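Local coordinates for MobB protein homolog (Geobacillus stearothermophilus, PDB 1XJC), which is of unknown function but, as a MobB homologue of the P-loop NTPase class, probably binds a nucleotide and may assist molybdopterin guanine dinucleotide synthesis, at residues V113-S118 with A133-E138; V10-S15 with A123-L128; E31-G36 with L97-V102; T18-K23 with E156-L161. All blocks are in the same frame, centred on the assembly; numbering follows the deposited sequence.

Contact 1 of 4, residues V113-S118 with A133-E138; sequences VVLVRS and AVIAWE
V114 and V116 hydrogen-bond to A133, I135 and W137 across parallel strands, 112-116 and 131-136, of a beta-alpha-beta unit whose crossover helix is 119-125, within the parallel sheet of a P-loop NTPase-like fold. Four backbone hydrogen bonds alternate between the strands, from V114 N to A133 O (2.9 Å) to W137 N on V116 O (3.1 Å). The buried side chains are all aliphatic. On the face of V113, L115 and I135, V113 CG1 meets I135 CD1 at 3.8 Å, while L115 lies alongside I135 with CD2 against its CB; helices 17-30 and 154-166 cover this side. On the other face, toward helix 119-125, chi1 of V116 (-58°, to CG1) leaves CG2 between the backbone N and the carbonyl carbon, 3.3 Å from A136 CB, tighter than usual for two methyl carbons, and 3.8 Å from V134 CG1.

Past the strand ends the contact becomes more exposed. E138 and S118 meet only lightly, E138 OE2 lying 3.6 Å from S118 CA and weakly bonded to E119 N, while S118 OG caps D121 N at the start of helix 119-125. R117 still lies close beside W137, its guanidinium nearly perpendicular to the indole and salt-bridged through NE to D121. CB lies over the ring system, CG approaches CE2, and CA forms a CH-pi contact 3.6 Å from the five-membered ring's centroid.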
loop_
_atom_site.group_PDB
_atom_site.type_symbol
_atom_site.label_atom_id
_atom_site.label_comp_id
_atom_site.label_asym_id
_atom_site.label_seq_id
_atom_site.Cartn_x
_atom_site.Cartn_y
_atom_site.Cartn_z
ATOM N N VAL A 113 4.685 -4.859 0.223
ATOM C CA VAL A 113 6.001 -4.360 0.555
ATOM C C VAL A 113 5.955 -4.210 2.076
ATOM O O VAL A 113 5.024 -3.620 2.622
ATOM C CB VAL A 113 6.275 -2.992 -0.087
ATOM C CG1 VAL A 113 7.649 -2.463 0.404
ATOM C CG2 VAL A 113 6.236 -3.119 -1.623
ATOM N N VAL A 114 6.946 -4.761 2.763
ATOM C CA VAL A 114 6.972 -4.685 4.210
ATOM C C VAL A 114 8.022 -3.659 4.653
ATOM O O VAL A 114 9.183 -3.713 4.210
ATOM C CB VAL A 114 7.314 -6.075 4.822
ATOM C CG1 VAL A 114 7.350 -5.977 6.354
ATOM C CG2 VAL A 114 6.287 -7.135 4.364
ATOM N N LEU A 115 7.605 -2.715 5.494
ATOM C CA LEU A 115 8.504 -1.696 6.021
ATOM C C LEU A 115 8.835 -2.070 7.463
ATOM O O LEU A 115 7.937 -2.374 8.271
ATOM C CB LEU A 115 7.856 -0.310 5.952
ATOM C CG LEU A 115 7.905 0.248 4.523
ATOM C CD1 LEU A 115 6.514 0.376 3.988
ATOM C CD2 LEU A 115 8.630 1.595 4.501
ATOM N N VAL A 116 10.125 -2.072 7.782
ATOM C CA VAL A 116 10.556 -2.455 9.117
ATOM C C VAL A 116 11.579 -1.487 9.696
ATOM O O VAL A 116 12.508 -1.063 9.004
ATOM C CB VAL A 116 11.168 -3.897 9.119
ATOM C CG1 VAL A 116 10.132 -4.918 8.588
ATOM C CG2 VAL A 116 12.414 -3.945 8.270
ATOM N N ARG A 117 11.408 -1.155 10.972
ATOM C CA ARG A 117 12.337 -0.255 11.650
ATOM C C ARG A 117 13.491 -1.049 12.247
ATOM O O ARG A 117 14.583 -0.518 12.472
ATOM C CB ARG A 117 11.625 0.481 12.790
ATOM C CG ARG A 117 10.356 1.206 12.369
ATOM C CD ARG A 117 9.502 1.540 13.591
ATOM N NE ARG A 117 9.095 0.327 14.308
ATOM C CZ ARG A 117 8.199 0.297 15.296
ATOM N NH1 ARG A 117 7.599 1.416 15.702
ATOM N NH2 ARG A 117 7.901 -0.857 15.880
ATOM N N SER A 118 13.254 -2.335 12.463
ATOM C CA SER A 118 14.245 -3.171 13.130
ATOM C C SER A 118 14.093 -4.657 12.834
ATOM O O SER A 118 13.130 -5.090 12.202
ATOM C CB SER A 118 14.079 -2.983 14.631
ATOM O OG SER A 118 12.749 -3.348 14.992
ATOM N N ALA A 133 8.935 -7.413 -1.203
ATOM C CA ALA A 133 10.123 -6.623 -0.897
ATOM C C ALA A 133 10.005 -6.074 0.493
ATOM O O ALA A 133 8.902 -6.003 1.052
ATOM C CB ALA A 133 10.278 -5.456 -1.891
ATOM N N VAL A 134 11.156 -5.685 1.033
ATOM C CA VAL A 134 11.278 -5.113 2.362
ATOM C C VAL A 134 12.053 -3.808 2.226
ATOM O O VAL A 134 13.041 -3.744 1.481
ATOM C CB VAL A 134 12.097 -6.029 3.313
ATOM C CG1 VAL A 134 12.176 -5.387 4.726
ATOM C CG2 VAL A 134 11.465 -7.435 3.387
ATOM N N ILE A 135 11.590 -2.766 2.913
ATOM C CA ILE A 135 12.280 -1.486 2.923
ATOM C C ILE A 135 12.524 -1.275 4.415
ATOM O O ILE A 135 11.583 -1.279 5.212
ATOM C CB ILE A 135 11.416 -0.370 2.298
ATOM C CG1 ILE A 135 11.171 -0.689 0.811
ATOM C CG2 ILE A 135 12.104 0.988 2.478
ATOM C CD1 ILE A 135 10.245 0.305 0.063
ATOM N N ALA A 136 13.788 -1.099 4.799
ATOM C CA ALA A 136 14.121 -1.012 6.216
ATOM C C ALA A 136 15.006 0.130 6.659
ATOM O O ALA A 136 15.667 0.772 5.843
ATOM C CB ALA A 136 14.773 -2.325 6.639
ATOM N N TRP A 137 15.030 0.347 7.974
ATOM C CA TRP A 137 15.850 1.395 8.591
ATOM C C TRP A 137 17.291 0.898 8.715
ATOM O O TRP A 137 18.224 1.687 8.736
ATOM C CB TRP A 137 15.383 1.695 10.013
ATOM C CG TRP A 137 14.152 2.501 10.213
ATOM C CD1 TRP A 137 13.063 2.589 9.394
ATOM C CD2 TRP A 137 13.818 3.218 11.404
ATOM N NE1 TRP A 137 12.057 3.312 10.013
ATOM C CE2 TRP A 137 12.499 3.707 11.249
ATOM C CE3 TRP A 137 14.506 3.490 12.595
ATOM C CZ2 TRP A 137 11.856 4.453 12.242
ATOM C CZ3 TRP A 137 13.863 4.233 13.582
ATOM C CH2 TRP A 137 12.549 4.705 13.396
ATOM N N GLU A 138 17.444 -0.417 8.849
ATOM C CA GLU A 138 18.759 -1.045 9.016
ATOM C C GLU A 138 18.768 -2.414 8.353
ATOM O O GLU A 138 17.716 -2.926 7.986
ATOM C CB GLU A 138 19.079 -1.216 10.505
ATOM C CG GLU A 138 17.954 -1.864 11.313
ATOM C CD GLU A 138 18.443 -2.469 12.623
ATOM O OE1 GLU A 138 19.474 -1.990 13.150
ATOM O OE2 GLU A 138 17.790 -3.420 13.130
#

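Contact 2 of 4, residues V10-S15 with A123-L128; sequences VGYKHS and ASLQHL
S124 OG is gripped from two sides of the chain: it shares a 2.8 Å hydrogen bond with Y12 OH, in which either hydroxyl could be the donor, and it is also bonded to D121 O in helix 119-125. The serine oxygen lies at the edge of the phenol, near the ring plane. The loop that carries Y12 is held by a type II turn from Y12 to S15, where Y12 O accepts both S15 OG, at 2.7 Å in the carbonyl plane, and S15 N at 3.1 Å.

Y12 and L125 slide past each other in opposite directions. L125 CG stands 3.6 Å from Y12 CE2, and the two leucine methyls diverge along the ring: L125 CD1 keeps to Y12 CE2 and CD2, whereas L125 CD2 comes 3.5 Å from Y12 OH. Deeper in, V10 CG2 and L128 CD1 meet tip to tip at 4.0 Å, V10 lying on strand 6-10.

The loop fits a P-loop (Walker A) pattern that includes G11, whose O takes a hydrogen bond from K17 NZ. A polar bond at the partly exposed rim thus adjoins apolar contacts of L125 and L128 with Y12 and V10, and together they tie the first half of this probable nucleotide-binding loop to the end of helix 119-125.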
loop_
_atom_site.group_PDB
_atom_site.type_symbol
_atom_site.label_atom_id
_atom_site.label_comp_id
_atom_site.label_asym_id
_atom_site.label_seq_id
_atom_site.Cartn_x
_atom_site.Cartn_y
_atom_site.Cartn_z
ATOM N N VAL A 10 2.718 -2.560 4.272
ATOM C CA VAL A 10 2.512 -2.900 5.678
ATOM C C VAL A 10 3.711 -2.549 6.556
ATOM O O VAL A 10 4.868 -2.610 6.112
ATOM C CB VAL A 10 2.198 -4.414 5.848
ATOM C CG1 VAL A 10 0.926 -4.763 5.084
ATOM C CG2 VAL A 10 3.370 -5.263 5.328
ATOM N N GLY A 11 3.425 -2.184 7.804
ATOM C CA GLY A 11 4.474 -1.829 8.739
ATOM C C GLY A 11 3.905 -1.125 9.959
ATOM O O GLY A 11 2.762 -0.635 9.942
ATOM N N TYR A 12 4.701 -1.068 11.021
ATOM C CA TYR A 12 4.279 -0.426 12.254
ATOM C C TYR A 12 4.417 1.094 12.160
ATOM O O TYR A 12 4.839 1.629 11.127
ATOM C CB TYR A 12 5.093 -1.004 13.413
ATOM C CG TYR A 12 4.818 -2.487 13.616
ATOM C CD1 TYR A 12 3.546 -2.930 13.992
ATOM C CD2 TYR A 12 5.808 -3.450 13.385
ATOM C CE1 TYR A 12 3.266 -4.293 14.132
ATOM C CE2 TYR A 12 5.540 -4.813 13.521
ATOM C CZ TYR A 12 4.268 -5.228 13.895
ATOM O OH TYR A 12 3.986 -6.568 14.051
ATOM N N LYS A 13 4.041 1.783 13.232
ATOM C CA LYS A 13 4.111 3.249 13.286
ATOM C C LYS A 13 5.518 3.763 12.981
ATOM O O LYS A 13 6.496 3.202 13.461
ATOM C CB LYS A 13 3.661 3.742 14.672
ATOM C CG LYS A 13 4.028 5.194 14.970
ATOM C CD LYS A 13 2.961 5.919 15.775
ATOM C CE LYS A 13 1.735 6.205 14.907
ATOM N NZ LYS A 13 0.682 6.966 15.651
ATOM N N HIS A 14 5.602 4.810 12.161
ATOM C CA HIS A 14 6.884 5.429 11.783
ATOM C C HIS A 14 7.863 4.459 11.120
ATOM O O HIS A 14 9.072 4.655 11.194
ATOM C CB HIS A 14 7.557 6.056 13.019
ATOM C CG HIS A 14 6.675 7.011 13.768
ATOM N ND1 HIS A 14 6.823 7.262 15.117
ATOM C CD2 HIS A 14 5.653 7.799 13.353
ATOM C CE1 HIS A 14 5.933 8.165 15.498
ATOM N NE2 HIS A 14 5.212 8.508 14.448
ATOM N N SER A 15 7.349 3.409 10.484
ATOM C CA SER A 15 8.211 2.452 9.805
ATOM C C SER A 15 8.703 3.004 8.462
ATOM O O SER A 15 9.705 2.531 7.915
ATOM C CB SER A 15 7.444 1.152 9.570
ATOM O OG SER A 15 6.270 1.371 8.802
ATOM N N ALA A 123 10.808 -9.749 12.541
ATOM C CA ALA A 123 10.506 -11.047 13.138
ATOM C C ALA A 123 8.996 -11.255 13.241
ATOM O O ALA A 123 8.506 -12.363 13.042
ATOM C CB ALA A 123 11.147 -11.155 14.520
ATOM N N SER A 124 8.247 -10.202 13.537
ATOM C CA SER A 124 6.804 -10.369 13.650
ATOM C C SER A 124 6.037 -10.156 12.349
ATOM O O SER A 124 4.837 -10.440 12.296
ATOM C CB SER A 124 6.238 -9.433 14.711
ATOM O OG SER A 124 6.290 -8.090 14.274
ATOM N N LEU A 125 6.715 -9.663 11.309
ATOM C CA LEU A 125 6.068 -9.397 10.022
ATOM C C LEU A 125 6.503 -10.329 8.884
ATOM O O LEU A 125 5.869 -10.358 7.840
ATOM C CB LEU A 125 6.328 -7.941 9.592
ATOM C CG LEU A 125 5.805 -6.817 10.507
ATOM C CD1 LEU A 125 6.298 -5.477 10.014
ATOM C CD2 LEU A 125 4.300 -6.831 10.553
ATOM N N GLN A 126 7.585 -11.081 9.089
ATOM C CA GLN A 126 8.114 -11.977 8.062
ATOM C C GLN A 126 7.183 -13.130 7.706
ATOM O O GLN A 126 7.355 -13.767 6.675
ATOM C CB GLN A 126 9.465 -12.553 8.501
ATOM C CG GLN A 126 9.400 -13.582 9.628
ATOM C CD GLN A 126 10.780 -14.125 10.010
ATOM O OE1 GLN A 126 11.666 -14.248 9.162
ATOM N NE2 GLN A 126 10.953 -14.477 11.284
ATOM N N HIS A 127 6.192 -13.408 8.541
ATOM C CA HIS A 127 5.310 -14.522 8.234
ATOM C C HIS A 127 4.061 -14.168 7.424
ATOM O O HIS A 127 3.206 -15.030 7.180
ATOM C CB HIS A 127 4.951 -15.256 9.525
ATOM C CG HIS A 127 6.151 -15.822 10.219
ATOM N ND1 HIS A 127 6.981 -16.747 9.623
ATOM C CD2 HIS A 127 6.690 -15.559 11.434
ATOM C CE1 HIS A 127 7.980 -17.032 10.441
ATOM N NE2 HIS A 127 7.827 -16.325 11.546
ATOM N N LEU A 128 3.978 -12.919 6.973
ATOM C CA LEU A 128 2.837 -12.493 6.174
ATOM C C LEU A 128 2.906 -13.123 4.792
ATOM O O LEU A 128 3.958 -13.620 4.365
ATOM C CB LEU A 128 2.788 -10.972 6.054
ATOM C CG LEU A 128 2.582 -10.223 7.370
ATOM C CD1 LEU A 128 2.655 -8.724 7.120
ATOM C CD2 LEU A 128 1.222 -10.600 7.970
#

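Contact 3 of 4, residues E31-G36 with L97-V102; sequences EGWRVG and LDLVLV
R34 and D98 meet where strands 35-39 and 99-103 begin their parallel pairing at one border of the sheet. D98 can be followed outward. Its CB lies 3.7 Å from R34 O, the same oxygen that accepts D98 N at 2.7 Å in the carbonyl plane. With CG anti to the carbonyl carbon (chi1 -60°), the carboxylate turns back over the 31-36 segment, and CG stands 3.8 Å from R34 N. At the tip, OD2 receives R34 N at 2.7 Å through its anti lone pair in a nearly straight bond (169°), and also touches R34 CB and W33 CA. D98 therefore holds R34 at both N and O. The R34 guanidinium turns elsewhere: NH2 bonds L95 O, and NE lies 5.5 Å from D98 OD2.

R34 O also takes a weak bond from L99 N. Regular pairing follows, G36 N giving to L99 O and L101 N to G36 O, the latter at 2.9 Å. G36 has no side chain, and L97 CD1 lies over its CA at 3.9 Å. W33 presents a ring edge to L99 CD2, while helix 154-166 packs on the indole and R168 makes a cation-pi contact with it.

Because OD2 is gripped by a main-chain N-H and not by the nearby guanidinium, the carboxylate fastens the backbone of the neighbouring segment directly. The nearby positive charge of R34 would still be expected to favour its ionised form.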
loop_
_atom_site.group_PDB
_atom_site.type_symbol
_atom_site.label_atom_id
_atom_site.label_comp_id
_atom_site.label_asym_id
_atom_site.label_seq_id
_atom_site.Cartn_x
_atom_site.Cartn_y
_atom_site.Cartn_z
ATOM N N GLU A 31 3.205 8.923 -14.271
ATOM C CA GLU A 31 3.132 8.033 -15.428
ATOM C C GLU A 31 1.747 8.116 -16.041
ATOM O O GLU A 31 1.477 7.460 -17.042
ATOM C CB GLU A 31 3.401 6.577 -15.026
ATOM C CG GLU A 31 4.849 6.261 -14.742
ATOM C CD GLU A 31 5.727 6.541 -15.939
ATOM O OE1 GLU A 31 5.568 5.851 -16.972
ATOM O OE2 GLU A 31 6.564 7.464 -15.846
ATOM N N GLY A 32 0.868 8.909 -15.426
ATOM C CA GLY A 32 -0.486 9.040 -15.932
ATOM C C GLY A 32 -1.434 7.909 -15.543
ATOM O O GLY A 32 -2.516 7.786 -16.119
ATOM N N TRP A 33 -1.054 7.086 -14.571
ATOM C CA TRP A 33 -1.921 5.986 -14.148
ATOM C C TRP A 33 -3.128 6.475 -13.329
ATOM O O TRP A 33 -3.092 7.554 -12.719
ATOM C CB TRP A 33 -1.134 4.976 -13.309
ATOM C CG TRP A 33 -0.064 4.220 -14.066
ATOM C CD1 TRP A 33 0.240 4.326 -15.400
ATOM C CD2 TRP A 33 0.831 3.240 -13.528
ATOM N NE1 TRP A 33 1.272 3.470 -15.721
ATOM C CE2 TRP A 33 1.654 2.793 -14.590
ATOM C CE3 TRP A 33 1.020 2.693 -12.248
ATOM C CZ2 TRP A 33 2.654 1.824 -14.411
ATOM C CZ3 TRP A 33 2.018 1.728 -12.069
ATOM C CH2 TRP A 33 2.821 1.306 -13.152
ATOM N N ARG A 34 -4.194 5.673 -13.338
ATOM C CA ARG A 34 -5.406 5.954 -12.568
ATOM C C ARG A 34 -5.141 5.188 -11.270
ATOM O O ARG A 34 -5.130 3.946 -11.257
ATOM C CB ARG A 34 -6.642 5.418 -13.309
ATOM C CG ARG A 34 -6.960 6.185 -14.623
ATOM C CD ARG A 34 -8.187 5.588 -15.348
ATOM N NE ARG A 34 -9.386 5.621 -14.507
ATOM C CZ ARG A 34 -10.040 6.734 -14.174
ATOM N NH1 ARG A 34 -9.614 7.912 -14.618
ATOM N NH2 ARG A 34 -11.111 6.676 -13.389
ATOM N N VAL A 35 -4.914 5.932 -10.187
ATOM C CA VAL A 35 -4.565 5.331 -8.896
ATOM C C VAL A 35 -5.615 5.466 -7.806
ATOM O O VAL A 35 -6.335 6.472 -7.741
ATOM C CB VAL A 35 -3.260 5.971 -8.335
ATOM C CG1 VAL A 35 -2.877 5.331 -6.978
ATOM C CG2 VAL A 35 -2.131 5.812 -9.349
ATOM N N GLY A 36 -5.693 4.449 -6.952
ATOM C CA GLY A 36 -6.603 4.488 -5.822
ATOM C C GLY A 36 -5.791 4.137 -4.585
ATOM O O GLY A 36 -4.819 3.394 -4.699
ATOM N N LEU A 97 -9.253 1.598 -12.388
ATOM C CA LEU A 97 -7.958 1.935 -11.814
ATOM C C LEU A 97 -6.844 1.019 -12.323
ATOM O O LEU A 97 -7.067 -0.174 -12.553
ATOM C CB LEU A 97 -8.040 1.875 -10.285
ATOM C CG LEU A 97 -9.068 2.840 -9.674
ATOM C CD1 LEU A 97 -9.107 2.670 -8.157
ATOM C CD2 LEU A 97 -8.716 4.276 -10.049
ATOM N N ASP A 98 -5.658 1.589 -12.513
ATOM C CA ASP A 98 -4.493 0.832 -12.963
ATOM C C ASP A 98 -3.720 0.274 -11.775
ATOM O O ASP A 98 -2.996 -0.713 -11.902
ATOM C CB ASP A 98 -3.536 1.726 -13.767
ATOM C CG ASP A 98 -4.188 2.316 -15.011
ATOM O OD1 ASP A 98 -4.580 1.525 -15.898
ATOM O OD2 ASP A 98 -4.319 3.564 -15.085
ATOM N N LEU A 99 -3.874 0.918 -10.623
ATOM C CA LEU A 99 -3.140 0.537 -9.425
ATOM C C LEU A 99 -3.875 0.993 -8.175
ATOM O O LEU A 99 -4.371 2.119 -8.115
ATOM C CB LEU A 99 -1.748 1.204 -9.435
ATOM C CG LEU A 99 -0.892 1.074 -8.160
ATOM C CD1 LEU A 99 -0.446 -0.391 -8.007
ATOM C CD2 LEU A 99 0.334 2.010 -8.210
ATOM N N VAL A 100 -3.930 0.111 -7.189
ATOM C CA VAL A 100 -4.543 0.424 -5.905
ATOM C C VAL A 100 -3.502 0.099 -4.842
ATOM O O VAL A 100 -3.040 -1.045 -4.741
ATOM C CB VAL A 100 -5.823 -0.428 -5.619
ATOM C CG1 VAL A 100 -6.420 -0.023 -4.259
ATOM C CG2 VAL A 100 -6.852 -0.199 -6.726
ATOM N N LEU A 101 -3.114 1.112 -4.075
ATOM C CA LEU A 101 -2.145 0.915 -3.015
ATOM C C LEU A 101 -2.904 0.886 -1.709
ATOM O O LEU A 101 -3.618 1.845 -1.359
ATOM C CB LEU A 101 -1.110 2.043 -2.997
ATOM C CG LEU A 101 -0.260 2.040 -4.270
ATOM C CD1 LEU A 101 0.620 3.288 -4.292
ATOM C CD2 LEU A 101 0.616 0.762 -4.314
ATOM N N VAL A 102 -2.727 -0.211 -0.989
ATOM C CA VAL A 102 -3.400 -0.437 0.272
ATOM C C VAL A 102 -2.428 -0.420 1.438
ATOM O O VAL A 102 -1.472 -1.206 1.471
ATOM C CB VAL A 102 -4.104 -1.813 0.243
ATOM C CG1 VAL A 102 -4.708 -2.119 1.597
ATOM C CG2 VAL A 102 -5.157 -1.839 -0.867
#

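Contact 4 of 4, residues T18-K23 with E156-L161; sequences TTLMEK and EYIPWL
L20 carries the aliphatic contacts between helices 17-30 and 154-166, whose local axes lie 11.0 Å apart and cross at -55°. A chi1 of 177° sets L20 CG opposite the main-chain N, and CD1 then meets L161, Y157 and I158 of the second helix. That methyl is 3.7 Å from L161 CD1, the two side chains crossing obliquely, and 4.1 Å from I158 CD1. I158 CD1 also packs at 3.8 Å against K23 CB, so the root of the lysine adds to the apolar patch.

Aromatic contacts come from Y157, which reaches across toward the first helix. L20 CD1 approaches CE1 of its ring at 3.8 Å. Farther out, T19 CG2 lies 3.8 Å from Y157 OH, the two side chains crossing at about a right angle.

The polar ends find partners outside the two segments. Y157 OH is hydrogen-bonded to L151 O in the loop before the second helix, which fixes the far end of the phenol, and K23 NZ forms a long, weak ion pair with D154 at the start of the same helix 154-166. Between the segments themselves the contact is van der Waals.

Both helices lie on the same face of the parallel sheet: L20 rests on V113 and L115 of strand 112-116, Y157 on I135 of strand 131-136, and L161 touches both V113 and W24 of helix 17-30.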
loop_
_atom_site.group_PDB
_atom_site.type_symbol
_atom_site.label_atom_id
_atom_site.label_comp_id
_atom_site.label_asym_id
_atom_site.label_seq_id
_atom_site.Cartn_x
_atom_site.Cartn_y
_atom_site.Cartn_z
ATOM N N THR A 18 4.541 5.982 5.160
ATOM C CA THR A 18 4.063 7.270 4.644
ATOM C C THR A 18 4.966 7.735 3.489
ATOM O O THR A 18 4.504 8.219 2.458
ATOM C CB THR A 18 4.096 8.354 5.748
ATOM O OG1 THR A 18 3.208 7.986 6.811
ATOM C CG2 THR A 18 3.700 9.715 5.176
ATOM N N THR A 19 6.269 7.606 3.679
ATOM C CA THR A 19 7.219 7.974 2.645
ATOM C C THR A 19 6.972 7.112 1.401
ATOM O O THR A 19 6.830 7.641 0.304
ATOM C CB THR A 19 8.662 7.799 3.159
ATOM O OG1 THR A 19 8.965 8.892 4.037
ATOM C CG2 THR A 19 9.678 7.755 1.993
ATOM N N LEU A 20 6.895 5.791 1.571
ATOM C CA LEU A 20 6.646 4.908 0.428
ATOM C C LEU A 20 5.328 5.221 -0.284
ATOM O O LEU A 20 5.307 5.369 -1.504
ATOM C CB LEU A 20 6.638 3.444 0.851
ATOM C CG LEU A 20 6.301 2.499 -0.314
ATOM C CD1 LEU A 20 7.363 2.631 -1.422
ATOM C CD2 LEU A 20 6.243 1.071 0.198
HETATM N N MSE A 21 4.235 5.328 0.469
HETATM C CA MSE A 21 2.928 5.635 -0.140
HETATM C C MSE A 21 2.988 6.919 -0.957
HETATM O O MSE A 21 2.544 6.977 -2.105
HETATM C CB MSE A 21 1.835 5.792 0.938
HETATM C CG MSE A 21 1.386 4.493 1.593
HETATM SE SE MSE A 21 0.482 3.280 0.350
HETATM C CE MSE A 21 -1.302 4.097 0.347
ATOM N N GLU A 22 3.542 7.965 -0.362
ATOM C CA GLU A 22 3.616 9.238 -1.064
ATOM C C GLU A 22 4.422 9.189 -2.345
ATOM O O GLU A 22 3.975 9.659 -3.394
ATOM C CB GLU A 22 4.175 10.322 -0.130
ATOM C CG GLU A 22 3.061 11.028 0.637
ATOM C CD GLU A 22 3.560 12.076 1.632
ATOM O OE1 GLU A 22 4.548 12.791 1.325
ATOM O OE2 GLU A 22 2.934 12.184 2.712
ATOM N N LYS A 23 5.613 8.612 -2.267
ATOM C CA LYS A 23 6.468 8.546 -3.436
ATOM C C LYS A 23 5.934 7.602 -4.491
ATOM O O LYS A 23 6.044 7.879 -5.683
ATOM C CB LYS A 23 7.881 8.119 -3.021
ATOM C CG LYS A 23 8.604 9.185 -2.212
ATOM C CD LYS A 23 9.968 8.690 -1.756
ATOM C CE LYS A 23 10.632 9.725 -0.864
ATOM N NZ LYS A 23 10.758 11.025 -1.593
ATOM N N GLU A 156 15.940 3.931 -6.102
ATOM C CA GLU A 156 16.037 2.568 -6.554
ATOM C C GLU A 156 14.754 1.774 -6.321
ATOM O O GLU A 156 14.288 1.080 -7.234
ATOM C CB GLU A 156 17.191 1.856 -5.867
ATOM C CG GLU A 156 17.390 0.468 -6.390
ATOM C CD GLU A 156 18.858 0.161 -6.574
ATOM O OE1 GLU A 156 19.564 -0.033 -5.555
ATOM O OE2 GLU A 156 19.301 0.138 -7.745
ATOM N N TYR A 157 14.146 1.877 -5.140
ATOM C CA TYR A 157 12.949 1.055 -4.944
ATOM C C TYR A 157 11.678 1.486 -5.676
ATOM O O TYR A 157 10.847 0.646 -5.986
ATOM C CB TYR A 157 12.675 0.777 -3.444
ATOM C CG TYR A 157 12.408 1.955 -2.537
ATOM C CD1 TYR A 157 11.230 2.705 -2.648
ATOM C CD2 TYR A 157 13.309 2.285 -1.522
ATOM C CE1 TYR A 157 10.963 3.750 -1.762
ATOM C CE2 TYR A 157 13.052 3.327 -0.635
ATOM C CZ TYR A 157 11.880 4.054 -0.757
ATOM O OH TYR A 157 11.623 5.069 0.134
ATOM N N ILE A 158 11.533 2.769 -5.987
ATOM C CA ILE A 158 10.341 3.233 -6.706
ATOM C C ILE A 158 10.358 2.688 -8.142
ATOM O O ILE A 158 9.391 2.069 -8.578
ATOM C CB ILE A 158 10.246 4.779 -6.693
ATOM C CG1 ILE A 158 9.976 5.261 -5.253
ATOM C CG2 ILE A 158 9.138 5.250 -7.642
ATOM C CD1 ILE A 158 8.630 4.743 -4.646
ATOM N N PRO A 159 11.461 2.891 -8.889
ATOM C CA PRO A 159 11.456 2.342 -10.252
ATOM C C PRO A 159 11.302 0.805 -10.192
ATOM O O PRO A 159 10.650 0.191 -11.044
ATOM C CB PRO A 159 12.821 2.779 -10.804
ATOM C CG PRO A 159 13.033 4.095 -10.119
ATOM C CD PRO A 159 12.625 3.777 -8.685
ATOM N N TRP A 160 11.888 0.181 -9.178
ATOM C CA TRP A 160 11.773 -1.277 -9.054
ATOM C C TRP A 160 10.298 -1.687 -8.866
ATOM O O TRP A 160 9.781 -2.622 -9.527
ATOM C CB TRP A 160 12.593 -1.774 -7.867
ATOM C CG TRP A 160 12.632 -3.269 -7.758
ATOM C CD1 TRP A 160 13.496 -4.118 -8.393
ATOM C CD2 TRP A 160 11.739 -4.094 -7.005
ATOM N NE1 TRP A 160 13.193 -5.422 -8.084
ATOM C CE2 TRP A 160 12.117 -5.436 -7.235
ATOM C CE3 TRP A 160 10.655 -3.832 -6.159
ATOM C CZ2 TRP A 160 11.447 -6.513 -6.650
ATOM C CZ3 TRP A 160 9.989 -4.901 -5.578
ATOM C CH2 TRP A 160 10.389 -6.227 -5.827
ATOM N N LEU A 161 9.621 -0.996 -7.958
ATOM C CA LEU A 161 8.214 -1.300 -7.686
ATOM C C LEU A 161 7.343 -1.023 -8.909
ATOM O O LEU A 161 6.491 -1.841 -9.254
ATOM C CB LEU A 161 7.708 -0.496 -6.483
ATOM C CG LEU A 161 8.278 -0.927 -5.134
ATOM C CD1 LEU A 161 7.897 0.066 -4.042
ATOM C CD2 LEU A 161 7.752 -2.316 -4.808
#

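Contacts 1 and 3 are both parallel strand pairings in one sheet, yet lie on opposite sides of the chain's centre, their own centres about 23 Å apart. Contact 1 is mostly buried and aliphatic, with its polar side chains at the loop end; contact 3, at an outermost strand, adds a side-chain carboxylate-to-backbone hydrogen bond. Contact 4 is a buried, apolar helix pairing that seats directly on contact 1, V113 CG2 meeting L161 CD2 at 3.6 Å. Contact 2 is a partly buried loop contact sharing helix 119-125 with the crossover of contact 1, and V10 O probably accepts L115 N (2.8 Å). Contacts 2 and 4 adjoin only in sequence, along the P-loop-like segment.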